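Long-range contacts in cell wall binding protein cwp8 (Peptoclostridium difficile, PDB 5J6Q), which is a cell wall protein associated with the S-layer that probably attaches to the bacterial cell wall through its CWB2 modules: residues A[191-196]-A[260-265]; A[216-221]-A[276-281]; A[222-227]-A[241-246]. All coordinates share one frame; numbering follows the deposited sequence.

In the fold
All three contacts lie in domain 3 of Cwp8 and use one mixed sheet of four strands, ordered 186-191, 256-262, 242-249, 217-224. Contact 1 sits at the 186-191 edge. Contact 3 sits at the 217-224 edge, its centre about 10 Å from that of contact 1, and the two touch through strands 256-262 and 242-249. Contact 2 packs helix 265-280 on strand 217-224, about 15 Å between centres from contact 3 and 18 Å from contact 1. Along the chain contacts 1 and 2 alternate their segments, and contact 3 lies within the span of both. Together they tie both sheet edges and a covering helix into one domain.

Contact 1: A[191-196]-A[260-265]; sequences SAEELF and VSSKNH
The carboxylate of Glu-193 reaches across to the hydroxyl of Ser-262. Ser-262 OG donates to Glu-193 OE2 at 2.9 Å, on the syn lone pair of that oxygen. The glutamate chain folds back at chi2 (77°), which carries its end nearer to the other segment than its CB bond alone would suggest. Ser-262 OG sits anti to its own backbone N, chi1 176°. From there it also accepts from Asn-264 N at 2.9 Å, forming an ST turn. The hydroxyl is thus gripped from two directions, as donor and as acceptor. The Glu-193 side chain crosses that of Asn-264 at about a right angle, with OE2 lying 3.7 Å from Asn-264 CB.

Edge strand 186-191 ends here beside strand 256-262 of the four-stranded mixed sheet, in a short parallel bridge of Ser-191 with Ser-261. Ala-192 N donates to Ser-261 O at 3.0 Å. Ser-191 CA adds a CH...O contact to the same oxygen. Beside this bridge the methyl of Ala-192 meets Ser-262 CB at 4.0 Å. Leu-195 crosses Val-260 at about a right angle, CD1 against CG1 at 3.9 Å.

Asn-264, at the N-cap of helix 265-280, bonds weakly through OD1 to Leu-267 N. Leu-195 and Val-260 both touch Ile-190 of strand 186-191, while strand 242-249 flanks Val-260 through Phe-244, and Glu-193 leans on Leu-267.

Contact 2: A[216-221]-A[276-281]; sequences YALTFE and TDVKDG
Leu-218 is the first residue of strand 217-221 to meet helix 276-280, and its CB bond points toward the helix. Its CB lies against Lys-279 CB at 3.9 Å, where the two backbones come nearest, CA to CA 5.3 Å. The side chain swings CG anti to the backbone N, chi1 -161°. This brings CD1 to 4.4 Å from Val-278 CG1. The contact is apolar and rather loose. Val-278 also touches Val-209 and Val-212 of helix 203-213, and Leu-218 touches Val-212.

The strand and helix run obliquely, closer to antiparallel than parallel, 139° between their directions, with axes 8.2 Å apart. This is a helix laid over the edge strand of a four-stranded mixed sheet. The helix ends here in a Schellman motif. Gly-281 is its C-prime residue and takes the positive phi that the turn needs.

Thr-219 is the next residue, and it turns its side chain from the helix. Its hydroxyl bonds weakly to Val-247 O of the neighbouring strand instead. Phe-220 then faces the helix again, as alternation along a strand requires. One face of its ring takes Leu-218 CD2 from its own strand, 3.9 Å above the plane and offset toward the rim. Thr-276 N stands at the ring edge, 3.8 Å from CZ. Thr-276 OG1 comes almost as near, 3.9 Å from CZ, but its hydrogen bond is to His-272 O one turn back. The Lys-279 chain passes obliquely by the strand and bends at chi4. The placement of its CD near the Phe-220 ring is doubtful, because that atom stands too close to Leu-218 O. The ring of His-272 meets Phe-220 as well, with planes at about 35°.

Contact 3: A[222-227]-A[241-246]; sequences NEAILT and KSSFDI
The ring of Phe-244 is met obliquely by the end of Ile-225, whose CD1 lies 3.6 Å from CD2. His-272 of helix 265-280 meets this ring edge-to-face. The phenylalanine places CG between its backbone N and carbonyl carbon, chi1 69°, which leads the ring off from the segment 222-227. Its CB stays close enough to touch Glu-223, CB to CG 4.1 Å. The second pair of flat groups is the amide of Asn-222 and the carboxylate of Asp-245, with planes 73° apart. Asn-222 ND2 donates to Asp-245 OD2 at 3.2 Å. The donor comes from above the carboxylate plane, 68° out of it, and the bond is bent. Asp-245 has a second partner, since its OD1 bonds to Ser-259 OG of strand 256-262. The carboxylate is therefore held on both oxygens.

Here the edge strand 217-224 of the four-stranded mixed sheet turns a corner at Asn-222, which has left-handed backbone angles, and pairs only loosely with strand 242-249. Ala-224 N donates to Ser-243 O at 2.9 Å. The return bond from Ser-243 N to Ala-224 O is weak. The Ala-224 methyl lies 3.7 Å from Ser-243 OG.

Past Ala-224 the chain leaves the strand. Ile-225 lays CG2 beside Ser-242 OG at 3.3 Å, with CG1 3.5 Å from Ser-243 O. Helix 265-280 covers this side: Arg-269 touches Ile-225 and bonds through NE to Leu-226 O, and Ser-242 touches His-265 and Val-268.

Contact 1: A[191-196]-A[260-265]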
loop_
_atom_site.group_PDB
_atom_site.type_symbol
_atom_site.label_atom_id
_atom_site.label_comp_id
_atom_site.label_asym_id
_atom_site.label_seq_id
_atom_site.Cartn_x
_atom_site.Cartn_y
_atom_site.Cartn_z
ATOM N N SER A 191 6.996 -5.048 3.393
ATOM C CA SER A 191 7.129 -3.887 4.238
ATOM C C SER A 191 5.910 -2.924 3.916
ATOM O O SER A 191 5.266 -3.045 2.867
ATOM C CB SER A 191 8.454 -3.192 3.949
ATOM O OG SER A 191 8.419 -2.593 2.658
ATOM N N ALA A 192 5.600 -2.005 4.808
ATOM C CA ALA A 192 4.496 -1.077 4.607
ATOM C C ALA A 192 4.912 -0.073 3.515
ATOM O O ALA A 192 4.064 0.374 2.748
ATOM C CB ALA A 192 4.217 -0.357 5.903
ATOM N N GLU A 193 6.237 0.230 3.428
ATOM C CA GLU A 193 6.765 1.178 2.468
ATOM C C GLU A 193 6.460 0.805 1.010
ATOM O O GLU A 193 6.144 1.686 0.217
ATOM C CB GLU A 193 8.273 1.326 2.663
ATOM C CG GLU A 193 8.626 2.286 3.801
ATOM C CD GLU A 193 8.453 1.672 5.205
ATOM O OE1 GLU A 193 8.162 0.461 5.311
ATOM O OE2 GLU A 193 8.619 2.403 6.200
ATOM N N GLU A 194 6.536 -0.498 0.668
ATOM C CA GLU A 194 6.277 -1.008 -0.656
ATOM C C GLU A 194 4.895 -0.577 -1.113
ATOM O O GLU A 194 4.649 -0.473 -2.322
ATOM C CB GLU A 194 6.298 -2.561 -0.687
ATOM C CG GLU A 194 7.674 -3.183 -0.549
ATOM C CD GLU A 194 7.597 -4.709 -0.490
ATOM O OE1 GLU A 194 6.968 -5.321 -1.409
ATOM O OE2 GLU A 194 8.163 -5.293 0.475
ATOM N N LEU A 195 3.977 -0.419 -0.159
ATOM C CA LEU A 195 2.603 0.007 -0.456
ATOM C C LEU A 195 2.281 1.575 -0.301
ATOM O O LEU A 195 1.351 2.067 -0.892
ATOM C CB LEU A 195 1.661 -0.692 0.538
ATOM C CG LEU A 195 1.602 -2.240 0.460
ATOM C CD1 LEU A 195 0.297 -2.703 1.235
ATOM C CD2 LEU A 195 1.471 -2.749 -1.045
ATOM N N PHE A 196 3.059 2.304 0.475
ATOM C CA PHE A 196 2.709 3.654 0.835
ATOM C C PHE A 196 3.955 4.324 1.282
ATOM O O PHE A 196 4.673 3.770 2.110
ATOM C CB PHE A 196 1.628 3.545 1.932
ATOM C CG PHE A 196 1.186 4.835 2.610
ATOM C CD1 PHE A 196 0.366 5.739 1.951
ATOM C CD2 PHE A 196 1.552 5.103 3.938
ATOM C CE1 PHE A 196 -0.091 6.899 2.601
ATOM C CE2 PHE A 196 1.102 6.243 4.589
ATOM C CZ PHE A 196 0.276 7.139 3.915
ATOM N N VAL A 260 1.702 -6.656 6.465
ATOM C CA VAL A 260 2.665 -5.579 6.320
ATOM C C VAL A 260 3.166 -5.109 7.666
ATOM O O VAL A 260 2.478 -5.202 8.672
ATOM C CB VAL A 260 2.062 -4.412 5.488
ATOM C CG1 VAL A 260 1.535 -4.949 4.153
ATOM C CG2 VAL A 260 0.938 -3.729 6.236
ATOM N N SER A 261 4.366 -4.591 7.675
ATOM C CA SER A 261 4.961 -4.161 8.905
ATOM C C SER A 261 6.039 -3.216 8.563
ATOM O O SER A 261 6.447 -3.185 7.419
ATOM C CB SER A 261 5.576 -5.370 9.623
ATOM O OG SER A 261 6.489 -6.001 8.732
ATOM N N SER A 262 6.522 -2.461 9.539
ATOM C CA SER A 262 7.633 -1.539 9.317
ATOM C C SER A 262 8.218 -1.043 10.626
ATOM O O SER A 262 7.568 -1.116 11.633
ATOM C CB SER A 262 7.187 -0.308 8.535
ATOM O OG SER A 262 8.253 0.623 8.411
ATOM N N LYS A 263 9.444 -0.515 10.598
ATOM C CA LYS A 263 10.020 0.068 11.798
ATOM C C LYS A 263 9.384 1.459 11.990
ATOM O O LYS A 263 9.604 2.089 13.015
ATOM C CB LYS A 263 11.543 0.219 11.654
ATOM N N ASN A 264 8.588 1.923 10.991
ATOM C CA ASN A 264 7.918 3.229 10.978
ATOM C C ASN A 264 6.465 3.126 11.445
ATOM O O ASN A 264 5.553 2.953 10.635
ATOM C CB ASN A 264 7.954 3.782 9.569
ATOM C CG ASN A 264 7.944 5.281 9.489
ATOM O OD1 ASN A 264 7.242 5.953 10.251
ATOM N ND2 ASN A 264 8.662 5.881 8.558
ATOM N N HIS A 265 6.244 3.261 12.750
ATOM C CA HIS A 265 4.897 3.145 13.306
ATOM C C HIS A 265 3.917 4.181 12.749
ATOM O O HIS A 265 2.747 3.869 12.567
ATOM C CB HIS A 265 4.978 3.241 14.833
ATOM C CG HIS A 265 5.338 1.924 15.429
ATOM N ND1 HIS A 265 6.623 1.619 15.833
ATOM C CD2 HIS A 265 4.588 0.819 15.653
ATOM C CE1 HIS A 265 6.626 0.368 16.275
ATOM N NE2 HIS A 265 5.416 -0.140 16.174
#

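Contact 2: A[216-221]-A[276-281]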
loop_
_atom_site.group_PDB
_atom_site.type_symbol
_atom_site.label_atom_id
_atom_site.label_comp_id
_atom_site.label_asym_id
_atom_site.label_seq_id
_atom_site.Cartn_x
_atom_site.Cartn_y
_atom_site.Cartn_z
ATOM N N TYR A 216 -13.816 -6.877 -4.491
ATOM C CA TYR A 216 -13.148 -7.467 -3.357
ATOM C C TYR A 216 -13.463 -6.651 -2.137
ATOM O O TYR A 216 -13.378 -5.422 -2.163
ATOM C CB TYR A 216 -11.634 -7.534 -3.574
ATOM C CG TYR A 216 -11.237 -8.569 -4.602
ATOM C CD1 TYR A 216 -11.240 -8.269 -5.956
ATOM C CD2 TYR A 216 -10.858 -9.846 -4.219
ATOM C CE1 TYR A 216 -10.873 -9.213 -6.902
ATOM C CE2 TYR A 216 -10.488 -10.800 -5.159
ATOM C CZ TYR A 216 -10.498 -10.477 -6.502
ATOM O OH TYR A 216 -10.124 -11.402 -7.445
ATOM N N ALA A 217 -13.864 -7.327 -1.075
ATOM C CA ALA A 217 -14.135 -6.664 0.172
ATOM C C ALA A 217 -12.796 -6.620 0.825
ATOM O O ALA A 217 -11.999 -7.545 0.622
ATOM C CB ALA A 217 -15.113 -7.464 1.015
ATOM N N LEU A 218 -12.519 -5.564 1.566
ATOM C CA LEU A 218 -11.245 -5.449 2.234
ATOM C C LEU A 218 -11.538 -5.608 3.679
ATOM O O LEU A 218 -12.428 -4.966 4.193
ATOM C CB LEU A 218 -10.542 -4.090 1.980
ATOM C CG LEU A 218 -9.033 -4.062 2.251
ATOM C CD1 LEU A 218 -8.443 -2.770 1.718
ATOM C CD2 LEU A 218 -8.719 -4.093 3.728
ATOM N N THR A 219 -10.774 -6.433 4.352
ATOM C CA THR A 219 -11.001 -6.675 5.769
ATOM C C THR A 219 -9.671 -6.676 6.414
ATOM O O THR A 219 -8.657 -6.896 5.729
ATOM C CB THR A 219 -11.802 -7.996 5.958
ATOM O OG1 THR A 219 -11.118 -9.047 5.243
ATOM C CG2 THR A 219 -13.255 -7.865 5.401
ATOM N N PHE A 220 -9.638 -6.411 7.703
ATOM C CA PHE A 220 -8.353 -6.350 8.404
ATOM C C PHE A 220 -8.212 -7.509 9.384
ATOM O O PHE A 220 -9.210 -8.119 9.760
ATOM C CB PHE A 220 -8.214 -5.034 9.181
ATOM C CG PHE A 220 -8.205 -3.783 8.324
ATOM C CD1 PHE A 220 -9.321 -2.968 8.250
ATOM C CD2 PHE A 220 -7.078 -3.421 7.606
ATOM C CE1 PHE A 220 -9.309 -1.813 7.475
ATOM C CE2 PHE A 220 -7.069 -2.265 6.833
ATOM C CZ PHE A 220 -8.183 -1.469 6.772
ATOM N N GLU A 221 -6.973 -7.810 9.804
ATOM C CA GLU A 221 -6.750 -8.888 10.749
ATOM C C GLU A 221 -5.399 -8.705 11.382
ATOM O O GLU A 221 -4.593 -7.921 10.892
ATOM C CB GLU A 221 -6.860 -10.260 10.059
ATOM C CG GLU A 221 -8.267 -10.829 10.151
ATOM C CD GLU A 221 -8.683 -11.561 8.894
ATOM O OE1 GLU A 221 -7.928 -12.462 8.467
ATOM O OE2 GLU A 221 -9.763 -11.229 8.335
ATOM N N THR A 276 -8.573 2.127 5.636
ATOM C CA THR A 276 -9.957 2.126 6.242
ATOM C C THR A 276 -10.760 2.915 5.291
ATOM O O THR A 276 -11.879 2.512 4.904
ATOM C CB THR A 276 -9.926 2.731 7.681
ATOM O OG1 THR A 276 -8.935 2.006 8.402
ATOM C CG2 THR A 276 -11.285 2.624 8.415
ATOM N N ASP A 277 -10.179 4.083 4.859
ATOM C CA ASP A 277 -10.891 4.848 3.834
ATOM C C ASP A 277 -11.202 4.005 2.615
ATOM O O ASP A 277 -12.354 4.021 2.147
ATOM C CB ASP A 277 -10.076 6.103 3.414
ATOM C CG ASP A 277 -10.189 7.182 4.463
ATOM O OD1 ASP A 277 -11.285 7.343 5.014
ATOM O OD2 ASP A 277 -9.150 7.852 4.761
ATOM N N VAL A 278 -10.193 3.253 2.062
ATOM C CA VAL A 278 -10.478 2.395 0.893
ATOM C C VAL A 278 -11.563 1.343 1.256
ATOM O O VAL A 278 -12.473 1.070 0.460
ATOM C CB VAL A 278 -9.252 1.623 0.356
ATOM C CG1 VAL A 278 -9.693 0.686 -0.772
ATOM C CG2 VAL A 278 -8.158 2.582 -0.145
ATOM N N LYS A 279 -11.476 0.728 2.437
ATOM C CA LYS A 279 -12.512 -0.288 2.707
ATOM C C LYS A 279 -13.883 0.381 2.890
ATOM O O LYS A 279 -14.897 -0.156 2.406
ATOM C CB LYS A 279 -12.127 -1.109 3.949
ATOM C CG LYS A 279 -13.303 -1.891 4.541
ATOM C CD LYS A 279 -12.881 -2.618 5.816
ATOM C CE LYS A 279 -14.058 -2.871 6.734
ATOM N NZ LYS A 279 -13.718 -2.503 8.132
ATOM N N ASP A 280 -13.921 1.562 3.567
ATOM C CA ASP A 280 -15.207 2.223 3.782
ATOM C C ASP A 280 -15.701 2.826 2.469
ATOM O O ASP A 280 -16.860 3.226 2.354
ATOM C CB ASP A 280 -15.075 3.324 4.837
ATOM C CG ASP A 280 -14.967 2.842 6.277
ATOM O OD1 ASP A 280 -15.161 1.604 6.526
ATOM O OD2 ASP A 280 -14.692 3.690 7.163
ATOM N N GLY A 281 -14.822 2.873 1.449
ATOM C CA GLY A 281 -15.230 3.477 0.194
ATOM C C GLY A 281 -15.207 4.991 0.305
ATOM O O GLY A 281 -15.794 5.678 -0.505
#

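Contact 3: A[222-227]-A[241-246]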
loop_
_atom_site.group_PDB
_atom_site.type_symbol
_atom_site.label_atom_id
_atom_site.label_comp_id
_atom_site.label_asym_id
_atom_site.label_seq_id
_atom_site.Cartn_x
_atom_site.Cartn_y
_atom_site.Cartn_z
ATOM N N ASN A 222 -5.166 -9.419 12.485
ATOM C CA ASN A 222 -3.937 -9.413 13.278
ATOM C C ASN A 222 -3.376 -8.013 13.432
ATOM O O ASN A 222 -2.176 -7.794 13.282
ATOM C CB ASN A 222 -2.912 -10.355 12.652
ATOM C CG ASN A 222 -3.442 -11.763 12.577
ATOM O OD1 ASN A 222 -3.509 -12.449 13.602
ATOM N ND2 ASN A 222 -3.877 -12.257 11.418
ATOM N N GLU A 223 -4.263 -7.059 13.733
ATOM C CA GLU A 223 -3.872 -5.665 13.921
ATOM C C GLU A 223 -3.054 -5.491 15.205
ATOM O O GLU A 223 -3.584 -5.647 16.297
ATOM C CB GLU A 223 -5.128 -4.781 13.959
ATOM C CG GLU A 223 -5.866 -4.786 12.631
ATOM C CD GLU A 223 -7.314 -4.344 12.754
ATOM O OE1 GLU A 223 -7.754 -3.546 11.901
ATOM O OE2 GLU A 223 -8.011 -4.794 13.688
ATOM N N ALA A 224 -1.763 -5.177 15.058
ATOM C CA ALA A 224 -0.831 -4.972 16.157
ATOM C C ALA A 224 -0.142 -3.629 15.954
ATOM O O ALA A 224 1.083 -3.540 15.907
ATOM C CB ALA A 224 0.197 -6.093 16.183
ATOM N N ILE A 225 -0.948 -2.583 15.812
ATOM C CA ILE A 225 -0.450 -1.227 15.610
ATOM C C ILE A 225 -0.435 -0.485 16.941
ATOM O O ILE A 225 -1.428 -0.507 17.664
ATOM C CB ILE A 225 -1.342 -0.503 14.573
ATOM C CG1 ILE A 225 -1.445 -1.343 13.289
ATOM C CG2 ILE A 225 -0.767 0.874 14.259
ATOM C CD1 ILE A 225 -2.380 -0.730 12.257
ATOM N N LEU A 226 0.686 0.168 17.267
ATOM C CA LEU A 226 0.805 0.890 18.529
ATOM C C LEU A 226 0.446 2.367 18.388
ATOM O O LEU A 226 0.864 3.015 17.428
ATOM C CB LEU A 226 2.240 0.766 19.060
ATOM C CG LEU A 226 2.763 -0.664 19.151
ATOM C CD1 LEU A 226 4.210 -0.641 19.587
ATOM C CD2 LEU A 226 1.947 -1.459 20.147
ATOM N N THR A 227 -0.330 2.894 19.345
ATOM C CA THR A 227 -0.726 4.291 19.351
ATOM C C THR A 227 0.486 5.145 19.693
ATOM O O THR A 227 1.436 4.643 20.295
ATOM C CB THR A 227 -1.841 4.498 20.382
ATOM O OG1 THR A 227 -2.789 3.440 20.236
ATOM C CG2 THR A 227 -2.541 5.834 20.213
ATOM N N LYS A 241 8.250 -3.075 15.328
ATOM C CA LYS A 241 7.532 -3.110 14.069
ATOM C C LYS A 241 6.033 -3.078 14.324
ATOM O O LYS A 241 5.565 -3.705 15.276
ATOM C CB LYS A 241 7.898 -4.398 13.307
ATOM C CG LYS A 241 8.403 -4.142 11.896
ATOM C CD LYS A 241 9.865 -4.532 11.739
ATOM C CE LYS A 241 10.047 -5.456 10.558
ATOM N NZ LYS A 241 11.353 -5.233 9.876
ATOM N N SER A 242 5.287 -2.328 13.499
ATOM C CA SER A 242 3.830 -2.266 13.607
ATOM C C SER A 242 3.310 -3.205 12.557
ATOM O O SER A 242 3.967 -3.353 11.539
ATOM C CB SER A 242 3.313 -0.858 13.327
ATOM O OG SER A 242 2.221 -0.531 14.175
ATOM N N SER A 243 2.158 -3.833 12.749
ATOM C CA SER A 243 1.763 -4.742 11.715
ATOM C C SER A 243 0.295 -4.937 11.627
ATOM O O SER A 243 -0.473 -4.593 12.539
ATOM C CB SER A 243 2.436 -6.108 11.928
ATOM O OG SER A 243 1.816 -6.895 12.944
ATOM N N PHE A 244 -0.095 -5.488 10.500
ATOM C CA PHE A 244 -1.464 -5.844 10.292
ATOM C C PHE A 244 -1.563 -6.593 9.044
ATOM O O PHE A 244 -0.636 -6.622 8.211
ATOM C CB PHE A 244 -2.449 -4.641 10.343
ATOM C CG PHE A 244 -2.421 -3.603 9.231
ATOM C CD1 PHE A 244 -3.324 -3.658 8.192
ATOM C CD2 PHE A 244 -1.539 -2.554 9.274
ATOM C CE1 PHE A 244 -3.336 -2.659 7.205
ATOM C CE2 PHE A 244 -1.554 -1.561 8.290
ATOM C CZ PHE A 244 -2.450 -1.624 7.270
ATOM N N ASP A 245 -2.673 -7.238 8.915
ATOM C CA ASP A 245 -3.013 -8.093 7.792
ATOM C C ASP A 245 -4.157 -7.447 7.049
ATOM O O ASP A 245 -5.113 -6.929 7.672
ATOM C CB ASP A 245 -3.471 -9.525 8.253
ATOM C CG ASP A 245 -2.359 -10.588 8.429
ATOM O OD1 ASP A 245 -1.139 -10.205 8.506
ATOM O OD2 ASP A 245 -2.702 -11.796 8.510
ATOM N N ILE A 246 -4.062 -7.508 5.725
ATOM C CA ILE A 246 -5.026 -6.978 4.789
ATOM C C ILE A 246 -5.558 -8.168 4.075
ATOM O O ILE A 246 -4.742 -8.876 3.496
ATOM C CB ILE A 246 -4.300 -6.013 3.753
ATOM C CG1 ILE A 246 -3.620 -4.873 4.433
ATOM C CG2 ILE A 246 -5.278 -5.530 2.724
ATOM C CD1 ILE A 246 -2.555 -4.181 3.544
#